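Local coordinates for protein Kiaa0380 (Homo sapiens, PDB 1HTJ) that probably couples heterotrimeric G proteins to Rho GTPase activation, through the RGS-like domain of the guanine nucleotide exchange factor PDZ-RhoGEF, at residues A[47-52]-A[174-179]; A[60-65]-A[86-91]; A[66-71]-A[197-202]. The protein carries 3 engineered substitutions. One frame throughout, in Å; residues are numbered along the deposited sequence.

Contact 1: residues A[47-52]-A[174-179]; sequences FLRYIF and LAALGD
Leu177 is the tight point where helices 41-54 and 163-182 meet, its CD2 methyl lying over one face of the Phe52 ring. The methyl sits 3.8 Å from the centroid of the Phe52 ring, 28° off the normal, a CH-pi contact displaced toward CD1 and the rim; the two side chains run at about a right angle to each other. Because Leu177 CG stands beside its own backbone N, its branches reach across to the other helix: CD1 approaches Leu48 CB at 3.8 Å, and CD2 also comes to 3.5 Å from Leu48 C. The packing therefore reaches the backbone of helix 41-54 itself. Over these segments the axes are almost parallel, at 6° and 9.6 Å apart, within the all-helical RGS-like domain. Leu196 of helix 186-202 touches both Leu48 and Leu177 and continues the apolar layer on the buried side. The outer side is built differently, from the partly exposed Arg49 and Ala176. Arg49 CG still packs on Leu177 CG at 3.8 Å, but a bend at chi3 (65°) turns the rest of the chain across Ala176. There the Ala176 CB lies over one face of the guanidinium, 3.4 Å from Arg49 CZ and over the centre of the group. Arg49 NH1 hydrogen-bonds Gln173 OE1, just before the segment 174-179.

Contact 2: residues A[60-65]-A[86-91]; sequences LLFYLC and NIFLEK
Phe88 lays its ring face against the backbone of Phe62. Phe62 CA stands above the centre of the Phe88 ring, 3.6 Å from its centroid and only 13° off the normal, which makes this a CH-pi contact made by a backbone carbon. Ile87 CG2 covers the opposite face, so the ring is sandwiched between its own chain neighbour and helix 58-69. The Phe62 ring is turned differently: its plane makes 59° with that of Phe88, and the centroids are 5.5 Å apart, an oblique pairing. With CG anti to the backbone N (chi1 167°), Phe62 carries its ring past Phe88 toward Leu89, and its CD1 comes 3.7 Å from Phe88 CB. In the helical bundle of the domain this joins helix 58-69 to the last turn of helix 76-89, which widens there into a pi-type turn. Within that turn Leu89 crosses Phe62 at about a right angle, its CD1 methyl 4.1 Å from Phe62 CE1. Around the far end of the Phe88 ring, Leu61 CB approaches CE2 of Phe88 at 3.8 Å, while Cys65 SG makes an oblique sulfur-aromatic contact, 4.0 Å from Phe88 CE1. Ala195 of helix 186-202 touches both Cys65 and Phe88, and Leu121 and Ala124 of helix 118-144 pack on Phe62.

Contact 3: residues A[66-71]-A[197-202]; sequences AEVYQQ and NTYMSH
Val68 and Tyr199 hold the nearest approach of the two backbones, their CA atoms 6.3 Å apart. Residues 66-69 are the last of helix 58-69, and Gln70 is the first to leave helical torsions; residues 197-202 are helical throughout and close helix 186-202. The contact thus joins the C-terminal ends of two helices, and no hydrogen bond passes between the segments. Its centre is Val68, whose bond from CA to CB is directed at the other helix. CG2 packs obliquely on the Tyr199 ring, 3.5 Å from CD1 of Tyr199. Both methyls reach the imidazole of His202: CG1, placed anti to the backbone N (chi1 175°), is 4.0 Å from His202 CD2, and CG2 is equally close to His202 ND1. The valine and histidine side chains lie alongside each other and point opposite ways. Thr198 CG2 also lies against the valine, 4.1 Å from Val68 CG1. In this RGS-like fold the pairing sets helix 58-69 against helix 186-202, and Leu80 of helix 76-89 touches both Val68 and Thr198. An alanine in place of Val68 would remove both methyls, and is likely to open a gap between Tyr199 and His202 and leave the imidazole freer to turn. Toward solvent the contact thins out. There Gln71 OE1 approaches the edge of the His202 ring, 3.5 Å from CE1 of His202, with amide and ring planes 67° apart. One turn earlier, Glu67 CG reaches the edge of the Tyr199 ring. The polar ends of this pair have partners on other helices: Glu67 forms a salt bridge with Lys38 and a hydrogen bond with Gln125, while Tyr199 OH bonds to the Lys38 carbonyl.

Helix 58-69 is shared by contacts 2 and 3, whose centres are about 12 Å apart; Leu64 O there approaches Tyr199 CD1 at 3.3 Å. The centre of contact 1 lies about 18 Å from that of contact 2 and about 17 Å from that of contact 3, yet contact 1 touches both: Phe47 CE2 packs 3.6 Å from Leu60 CD2, and Leu48 CD1 3.8 Å from CE of the selenomethionine at Met200. Along the chain 47-52, 60-65 and 66-71 come first, then 86-91, 174-179 and 197-202. Contact 3 crosses both others in sequence, and contact 2 spans only about 20 residues. Contacts 1 and 3 bring helices 163-182 and 186-202 back onto helices 41-54 and 58-69, tying together distant parts of the RGS-like domain.

Contact 1: residues A[47-52]-A[174-179]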
loop_
_atom_site.group_PDB
_atom_site.type_symbol
_atom_site.label_atom_id
_atom_site.label_comp_id
_atom_site.label_asym_id
_atom_site.label_seq_id
_atom_site.Cartn_x
_atom_site.Cartn_y
_atom_site.Cartn_z
ATOM N N PHE A 47 8.767 2.306 -4.476
ATOM C CA PHE A 47 8.860 1.536 -3.250
ATOM C C PHE A 47 8.031 0.252 -3.332
ATOM O O PHE A 47 8.459 -0.811 -2.869
ATOM C CB PHE A 47 8.406 2.405 -2.067
ATOM C CG PHE A 47 8.514 1.724 -0.714
ATOM C CD1 PHE A 47 9.649 0.975 -0.379
ATOM C CD2 PHE A 47 7.482 1.841 0.227
ATOM C CE1 PHE A 47 9.756 0.356 0.868
ATOM C CE2 PHE A 47 7.578 1.230 1.470
ATOM C CZ PHE A 47 8.727 0.478 1.793
ATOM N N LEU A 48 6.852 0.347 -3.939
ATOM C CA LEU A 48 5.962 -0.801 -4.063
ATOM C C LEU A 48 6.549 -1.871 -4.983
ATOM O O LEU A 48 6.381 -3.064 -4.755
ATOM C CB LEU A 48 4.584 -0.338 -4.566
ATOM C CG LEU A 48 3.665 0.281 -3.502
ATOM C CD1 LEU A 48 2.467 0.944 -4.152
ATOM C CD2 LEU A 48 3.191 -0.814 -2.571
ATOM N N ARG A 49 7.250 -1.444 -6.020
ATOM C CA ARG A 49 7.865 -2.396 -6.939
ATOM C C ARG A 49 8.869 -3.250 -6.169
ATOM O O ARG A 49 8.965 -4.451 -6.380
ATOM C CB ARG A 49 8.550 -1.644 -8.095
ATOM C CG ARG A 49 7.536 -1.053 -9.059
ATOM C CD ARG A 49 8.168 -0.207 -10.139
ATOM N NE ARG A 49 9.013 -0.978 -11.035
ATOM C CZ ARG A 49 9.492 -0.507 -12.187
ATOM N NH1 ARG A 49 9.210 0.725 -12.566
ATOM N NH2 ARG A 49 10.245 -1.267 -12.970
ATOM N N TYR A 50 9.605 -2.619 -5.260
ATOM C CA TYR A 50 10.562 -3.340 -4.449
ATOM C C TYR A 50 9.779 -4.324 -3.581
ATOM O O TYR A 50 10.083 -5.520 -3.546
ATOM C CB TYR A 50 11.371 -2.379 -3.558
ATOM C CG TYR A 50 12.060 -3.095 -2.406
ATOM C CD1 TYR A 50 13.109 -3.990 -2.636
ATOM C CD2 TYR A 50 11.586 -2.959 -1.098
ATOM C CE1 TYR A 50 13.660 -4.745 -1.579
ATOM C CE2 TYR A 50 12.120 -3.702 -0.048
ATOM C CZ TYR A 50 13.151 -4.599 -0.287
ATOM O OH TYR A 50 13.625 -5.379 0.757
ATOM N N ILE A 51 8.763 -3.820 -2.891
ATOM C CA ILE A 51 7.949 -4.662 -2.023
ATOM C C ILE A 51 7.395 -5.869 -2.788
ATOM O O ILE A 51 7.619 -7.018 -2.409
ATOM C CB ILE A 51 6.744 -3.884 -1.450
ATOM C CG1 ILE A 51 7.218 -2.686 -0.614
ATOM C CG2 ILE A 51 5.859 -4.836 -0.638
ATOM C CD1 ILE A 51 7.954 -3.036 0.653
ATOM N N PHE A 52 6.664 -5.597 -3.864
ATOM C CA PHE A 52 6.057 -6.662 -4.656
ATOM C C PHE A 52 7.066 -7.701 -5.141
ATOM O O PHE A 52 6.744 -8.885 -5.214
ATOM C CB PHE A 52 5.300 -6.080 -5.851
ATOM C CG PHE A 52 3.942 -5.516 -5.501
ATOM C CD1 PHE A 52 2.934 -5.445 -6.472
ATOM C CD2 PHE A 52 3.669 -5.043 -4.220
ATOM C CE1 PHE A 52 1.682 -4.913 -6.170
ATOM C CE2 PHE A 52 2.407 -4.503 -3.906
ATOM C CZ PHE A 52 1.421 -4.441 -4.880
ATOM N N LEU A 174 2.702 1.956 -11.817
ATOM C CA LEU A 174 1.536 1.114 -11.636
ATOM C C LEU A 174 1.516 0.044 -12.722
ATOM O O LEU A 174 1.187 -1.111 -12.467
ATOM C CB LEU A 174 0.269 1.969 -11.666
ATOM C CG LEU A 174 -1.076 1.245 -11.525
ATOM C CD1 LEU A 174 -1.023 0.265 -10.357
ATOM C CD2 LEU A 174 -2.198 2.291 -11.322
ATOM N N ALA A 175 1.882 0.434 -13.936
ATOM C CA ALA A 175 1.922 -0.507 -15.050
ATOM C C ALA A 175 2.967 -1.587 -14.765
ATOM O O ALA A 175 2.748 -2.761 -15.044
ATOM C CB ALA A 175 2.278 0.224 -16.347
ATOM N N ALA A 176 4.103 -1.174 -14.215
ATOM C CA ALA A 176 5.176 -2.107 -13.908
ATOM C C ALA A 176 4.764 -3.056 -12.761
ATOM O O ALA A 176 5.131 -4.239 -12.769
ATOM C CB ALA A 176 6.436 -1.343 -13.551
ATOM N N LEU A 177 3.985 -2.550 -11.800
ATOM C CA LEU A 177 3.544 -3.375 -10.678
ATOM C C LEU A 177 2.598 -4.463 -11.163
ATOM O O LEU A 177 2.612 -5.594 -10.658
ATOM C CB LEU A 177 2.870 -2.509 -9.608
ATOM C CG LEU A 177 3.858 -1.745 -8.710
ATOM C CD1 LEU A 177 3.197 -0.497 -8.147
ATOM C CD2 LEU A 177 4.365 -2.648 -7.605
ATOM N N GLY A 178 1.781 -4.110 -12.154
ATOM C CA GLY A 178 0.843 -5.053 -12.724
ATOM C C GLY A 178 1.630 -6.154 -13.413
ATOM O O GLY A 178 1.242 -7.327 -13.361
ATOM N N ASP A 179 2.732 -5.790 -14.064
ATOM C CA ASP A 179 3.553 -6.796 -14.721
ATOM C C ASP A 179 4.141 -7.723 -13.669
ATOM O O ASP A 179 4.197 -8.928 -13.868
ATOM C CB ASP A 179 4.671 -6.149 -15.532
ATOM C CG ASP A 179 4.169 -5.577 -16.842
ATOM O OD1 ASP A 179 3.153 -6.094 -17.344
ATOM O OD2 ASP A 179 4.789 -4.627 -17.369
#

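Contact 2: residues A[60-65]-A[86-91]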
loop_
_atom_site.group_PDB
_atom_site.type_symbol
_atom_site.label_atom_id
_atom_site.label_comp_id
_atom_site.label_asym_id
_atom_site.label_seq_id
_atom_site.Cartn_x
_atom_site.Cartn_y
_atom_site.Cartn_z
ATOM N N LEU A 60 2.095 -3.000 4.206
ATOM C CA LEU A 60 1.935 -1.738 3.504
ATOM C C LEU A 60 0.644 -1.651 2.721
ATOM O O LEU A 60 0.005 -0.593 2.704
ATOM C CB LEU A 60 3.113 -1.483 2.565
ATOM C CG LEU A 60 3.023 -0.197 1.746
ATOM C CD1 LEU A 60 2.824 0.994 2.685
ATOM C CD2 LEU A 60 4.297 -0.024 0.916
ATOM N N LEU A 61 0.260 -2.736 2.050
ATOM C CA LEU A 61 -0.976 -2.698 1.285
ATOM C C LEU A 61 -2.135 -2.538 2.251
ATOM O O LEU A 61 -3.110 -1.838 1.962
ATOM C CB LEU A 61 -1.154 -3.965 0.428
ATOM C CG LEU A 61 -0.288 -4.047 -0.841
ATOM C CD1 LEU A 61 -0.643 -5.312 -1.630
ATOM C CD2 LEU A 61 -0.520 -2.790 -1.708
ATOM N N PHE A 62 -2.026 -3.189 3.400
ATOM C CA PHE A 62 -3.061 -3.082 4.412
ATOM C C PHE A 62 -3.148 -1.617 4.854
ATOM O O PHE A 62 -4.224 -0.998 4.854
ATOM C CB PHE A 62 -2.718 -3.952 5.617
ATOM C CG PHE A 62 -3.561 -3.654 6.812
ATOM C CD1 PHE A 62 -4.949 -3.838 6.763
ATOM C CD2 PHE A 62 -2.991 -3.116 7.968
ATOM C CE1 PHE A 62 -5.752 -3.487 7.840
ATOM C CE2 PHE A 62 -3.792 -2.763 9.058
ATOM C CZ PHE A 62 -5.176 -2.948 8.993
ATOM N N TYR A 63 -1.993 -1.066 5.216
ATOM C CA TYR A 63 -1.904 0.314 5.667
ATOM C C TYR A 63 -2.533 1.285 4.654
ATOM O O TYR A 63 -3.295 2.190 5.024
ATOM C CB TYR A 63 -0.431 0.685 5.892
ATOM C CG TYR A 63 -0.235 2.091 6.376
ATOM C CD1 TYR A 63 0.007 2.354 7.720
ATOM C CD2 TYR A 63 -0.314 3.165 5.496
ATOM C CE1 TYR A 63 0.167 3.660 8.177
ATOM C CE2 TYR A 63 -0.159 4.477 5.942
ATOM C CZ TYR A 63 0.085 4.714 7.281
ATOM O OH TYR A 63 0.271 6.002 7.722
ATOM N N LEU A 64 -2.202 1.092 3.380
ATOM C CA LEU A 64 -2.712 1.945 2.324
ATOM C C LEU A 64 -4.230 1.815 2.160
ATOM O O LEU A 64 -4.919 2.784 1.802
ATOM C CB LEU A 64 -2.006 1.615 1.002
ATOM C CG LEU A 64 -0.518 2.000 0.910
ATOM C CD1 LEU A 64 0.070 1.519 -0.404
ATOM C CD2 LEU A 64 -0.375 3.508 1.016
ATOM N N CYS A 65 -4.749 0.615 2.401
ATOM C CA CYS A 65 -6.182 0.401 2.272
ATOM C C CYS A 65 -6.902 1.020 3.465
ATOM O O CYS A 65 -7.939 1.650 3.299
ATOM C CB CYS A 65 -6.491 -1.094 2.143
ATOM S SG CYS A 65 -6.166 -1.778 0.476
ATOM N N ASN A 86 -11.369 -9.458 4.756
ATOM C CA ASN A 86 -11.139 -10.723 4.045
ATOM C C ASN A 86 -9.733 -10.850 3.463
ATOM O O ASN A 86 -9.175 -11.945 3.405
ATOM C CB ASN A 86 -12.171 -10.892 2.915
ATOM C CG ASN A 86 -13.569 -11.187 3.445
ATOM O OD1 ASN A 86 -13.755 -12.118 4.219
ATOM N ND2 ASN A 86 -14.549 -10.393 3.032
ATOM N N ILE A 87 -9.162 -9.731 3.033
ATOM C CA ILE A 87 -7.834 -9.757 2.446
ATOM C C ILE A 87 -6.690 -9.750 3.449
ATOM O O ILE A 87 -5.697 -10.481 3.288
ATOM C CB ILE A 87 -7.638 -8.569 1.493
ATOM C CG1 ILE A 87 -8.541 -8.741 0.274
ATOM C CG2 ILE A 87 -6.171 -8.460 1.077
ATOM C CD1 ILE A 87 -8.476 -7.605 -0.691
ATOM N N PHE A 88 -6.838 -8.944 4.495
ATOM C CA PHE A 88 -5.768 -8.787 5.471
ATOM C C PHE A 88 -5.949 -9.301 6.887
ATOM O O PHE A 88 -4.977 -9.705 7.512
ATOM C CB PHE A 88 -5.404 -7.300 5.603
ATOM C CG PHE A 88 -5.142 -6.610 4.292
ATOM C CD1 PHE A 88 -6.125 -5.841 3.694
ATOM C CD2 PHE A 88 -3.897 -6.715 3.670
ATOM C CE1 PHE A 88 -5.878 -5.183 2.500
ATOM C CE2 PHE A 88 -3.639 -6.064 2.473
ATOM C CZ PHE A 88 -4.631 -5.293 1.884
ATOM N N LEU A 89 -7.171 -9.301 7.399
ATOM C CA LEU A 89 -7.340 -9.650 8.795
ATOM C C LEU A 89 -8.016 -10.915 9.246
ATOM O O LEU A 89 -7.833 -11.325 10.392
ATOM C CB LEU A 89 -8.004 -8.471 9.507
ATOM C CG LEU A 89 -7.366 -7.107 9.239
ATOM C CD1 LEU A 89 -8.241 -6.013 9.825
ATOM C CD2 LEU A 89 -5.957 -7.074 9.826
ATOM N N GLU A 90 -8.797 -11.547 8.387
ATOM C CA GLU A 90 -9.470 -12.747 8.832
ATOM C C GLU A 90 -8.515 -13.939 8.915
ATOM O O GLU A 90 -7.442 -13.940 8.307
ATOM C CB GLU A 90 -10.677 -13.035 7.934
ATOM C CG GLU A 90 -10.374 -13.697 6.625
ATOM C CD GLU A 90 -10.550 -15.192 6.709
ATOM O OE1 GLU A 90 -11.614 -15.618 7.200
ATOM O OE2 GLU A 90 -9.639 -15.936 6.286
ATOM N N LYS A 91 -8.914 -14.930 9.709
ATOM C CA LYS A 91 -8.143 -16.149 9.944
ATOM C C LYS A 91 -7.226 -16.619 8.818
ATOM O O LYS A 91 -6.046 -16.887 9.041
ATOM C CB LYS A 91 -9.094 -17.311 10.303
ATOM C CG LYS A 91 -9.125 -17.643 11.791
ATOM C CD LYS A 91 -7.730 -18.051 12.291
ATOM C CE LYS A 91 -7.653 -18.068 13.822
ATOM N NZ LYS A 91 -8.754 -18.852 14.456
#

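Contact 3: residues A[66-71]-A[197-202]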
loop_
_atom_site.group_PDB
_atom_site.type_symbol
_atom_site.label_atom_id
_atom_site.label_comp_id
_atom_site.label_asym_id
_atom_site.label_seq_id
_atom_site.Cartn_x
_atom_site.Cartn_y
_atom_site.Cartn_z
ATOM N N ALA A 66 -6.330 0.857 4.657
ATOM C CA ALA A 66 -6.906 1.429 5.877
ATOM C C ALA A 66 -6.895 2.942 5.733
ATOM O O ALA A 66 -7.802 3.630 6.191
ATOM C CB ALA A 66 -6.098 1.017 7.100
ATOM N N GLU A 67 -5.857 3.450 5.082
ATOM C CA GLU A 67 -5.715 4.874 4.838
ATOM C C GLU A 67 -6.870 5.337 3.938
ATOM O O GLU A 67 -7.512 6.351 4.218
ATOM C CB GLU A 67 -4.366 5.141 4.174
ATOM C CG GLU A 67 -3.905 6.584 4.213
ATOM C CD GLU A 67 -3.744 7.128 5.627
ATOM O OE1 GLU A 67 -3.638 6.326 6.590
ATOM O OE2 GLU A 67 -3.709 8.372 5.763
ATOM N N VAL A 68 -7.150 4.593 2.871
ATOM C CA VAL A 68 -8.253 4.954 1.981
ATOM C C VAL A 68 -9.585 4.872 2.721
ATOM O O VAL A 68 -10.456 5.729 2.546
ATOM C CB VAL A 68 -8.358 4.012 0.768
ATOM C CG1 VAL A 68 -9.587 4.368 -0.056
ATOM C CG2 VAL A 68 -7.089 4.105 -0.077
ATOM N N TYR A 69 -9.739 3.829 3.536
ATOM C CA TYR A 69 -10.965 3.617 4.297
ATOM C C TYR A 69 -11.348 4.834 5.140
ATOM O O TYR A 69 -12.493 5.275 5.128
ATOM C CB TYR A 69 -10.812 2.414 5.224
ATOM C CG TYR A 69 -12.036 2.146 6.077
ATOM C CD1 TYR A 69 -13.074 1.341 5.609
ATOM C CD2 TYR A 69 -12.160 2.707 7.355
ATOM C CE1 TYR A 69 -14.199 1.094 6.386
ATOM C CE2 TYR A 69 -13.283 2.467 8.140
ATOM C CZ TYR A 69 -14.296 1.658 7.647
ATOM O OH TYR A 69 -15.403 1.406 8.414
ATOM N N GLN A 70 -10.376 5.359 5.874
ATOM C CA GLN A 70 -10.587 6.503 6.747
ATOM C C GLN A 70 -10.808 7.805 6.001
ATOM O O GLN A 70 -10.650 8.874 6.577
ATOM C CB GLN A 70 -9.391 6.667 7.674
ATOM C CG GLN A 70 -9.150 5.474 8.563
ATOM C CD GLN A 70 -7.877 5.613 9.353
ATOM O OE1 GLN A 70 -6.809 5.851 8.790
ATOM N NE2 GLN A 70 -7.976 5.466 10.665
ATOM N N GLN A 71 -11.184 7.722 4.731
ATOM C CA GLN A 71 -11.402 8.918 3.926
ATOM C C GLN A 71 -12.447 8.646 2.852
ATOM O O GLN A 71 -12.613 9.432 1.916
ATOM C CB GLN A 71 -10.080 9.335 3.272
ATOM C CG GLN A 71 -8.978 9.692 4.268
ATOM C CD GLN A 71 -7.570 9.513 3.706
ATOM O OE1 GLN A 71 -7.276 9.926 2.577
ATOM N NE2 GLN A 71 -6.686 8.901 4.501
ATOM N N ASN A 197 -4.840 -1.104 -6.469
ATOM C CA ASN A 197 -5.732 -0.236 -7.222
ATOM C C ASN A 197 -6.648 0.599 -6.324
ATOM O O ASN A 197 -7.015 1.706 -6.677
ATOM C CB ASN A 197 -6.547 -1.063 -8.216
ATOM C CG ASN A 197 -5.687 -1.622 -9.328
ATOM O OD1 ASN A 197 -4.836 -0.918 -9.871
ATOM N ND2 ASN A 197 -5.901 -2.893 -9.677
ATOM N N THR A 198 -7.002 0.073 -5.158
ATOM C CA THR A 198 -7.845 0.814 -4.236
ATOM C C THR A 198 -7.164 2.118 -3.844
ATOM O O THR A 198 -7.791 3.175 -3.794
ATOM C CB THR A 198 -8.103 0.001 -2.973
ATOM O OG1 THR A 198 -8.949 -1.101 -3.297
ATOM C CG2 THR A 198 -8.744 0.853 -1.901
ATOM N N TYR A 199 -5.868 2.036 -3.562
ATOM C CA TYR A 199 -5.116 3.211 -3.168
ATOM C C TYR A 199 -4.828 4.126 -4.334
ATOM O O TYR A 199 -5.088 5.326 -4.273
ATOM C CB TYR A 199 -3.774 2.840 -2.548
ATOM C CG TYR A 199 -3.144 4.049 -1.901
ATOM C CD1 TYR A 199 -3.620 4.522 -0.675
ATOM C CD2 TYR A 199 -2.128 4.763 -2.539
ATOM C CE1 TYR A 199 -3.106 5.672 -0.097
ATOM C CE2 TYR A 199 -1.601 5.923 -1.973
ATOM C CZ TYR A 199 -2.093 6.370 -0.749
ATOM O OH TYR A 199 -1.566 7.493 -0.146
HETATM N N MSE A 200 -4.257 3.553 -5.388
HETATM C CA MSE A 200 -3.899 4.330 -6.560
HETATM C C MSE A 200 -5.100 5.054 -7.131
HETATM O O MSE A 200 -5.044 6.250 -7.421
HETATM C CB MSE A 200 -3.262 3.431 -7.623
HETATM C CG MSE A 200 -1.820 3.049 -7.307
HETATM SE SE MSE A 200 -0.688 4.604 -6.965
HETATM C CE MSE A 200 0.841 3.762 -6.125
ATOM N N SER A 201 -6.188 4.318 -7.299
ATOM C CA SER A 201 -7.409 4.889 -7.831
ATOM C C SER A 201 -7.793 6.072 -6.951
ATOM O O SER A 201 -8.050 7.165 -7.442
ATOM C CB SER A 201 -8.509 3.838 -7.827
ATOM O OG SER A 201 -9.743 4.415 -8.166
ATOM N N HIS A 202 -7.809 5.851 -5.641
ATOM C CA HIS A 202 -8.144 6.910 -4.705
ATOM C C HIS A 202 -7.174 8.087 -4.825
ATOM O O HIS A 202 -7.556 9.238 -4.601
ATOM C CB HIS A 202 -8.142 6.342 -3.290
ATOM C CG HIS A 202 -8.061 7.375 -2.215
ATOM N ND1 HIS A 202 -6.861 7.809 -1.693
ATOM C CD2 HIS A 202 -9.028 8.039 -1.538
ATOM C CE1 HIS A 202 -7.092 8.692 -0.737
ATOM N NE2 HIS A 202 -8.399 8.850 -0.623
#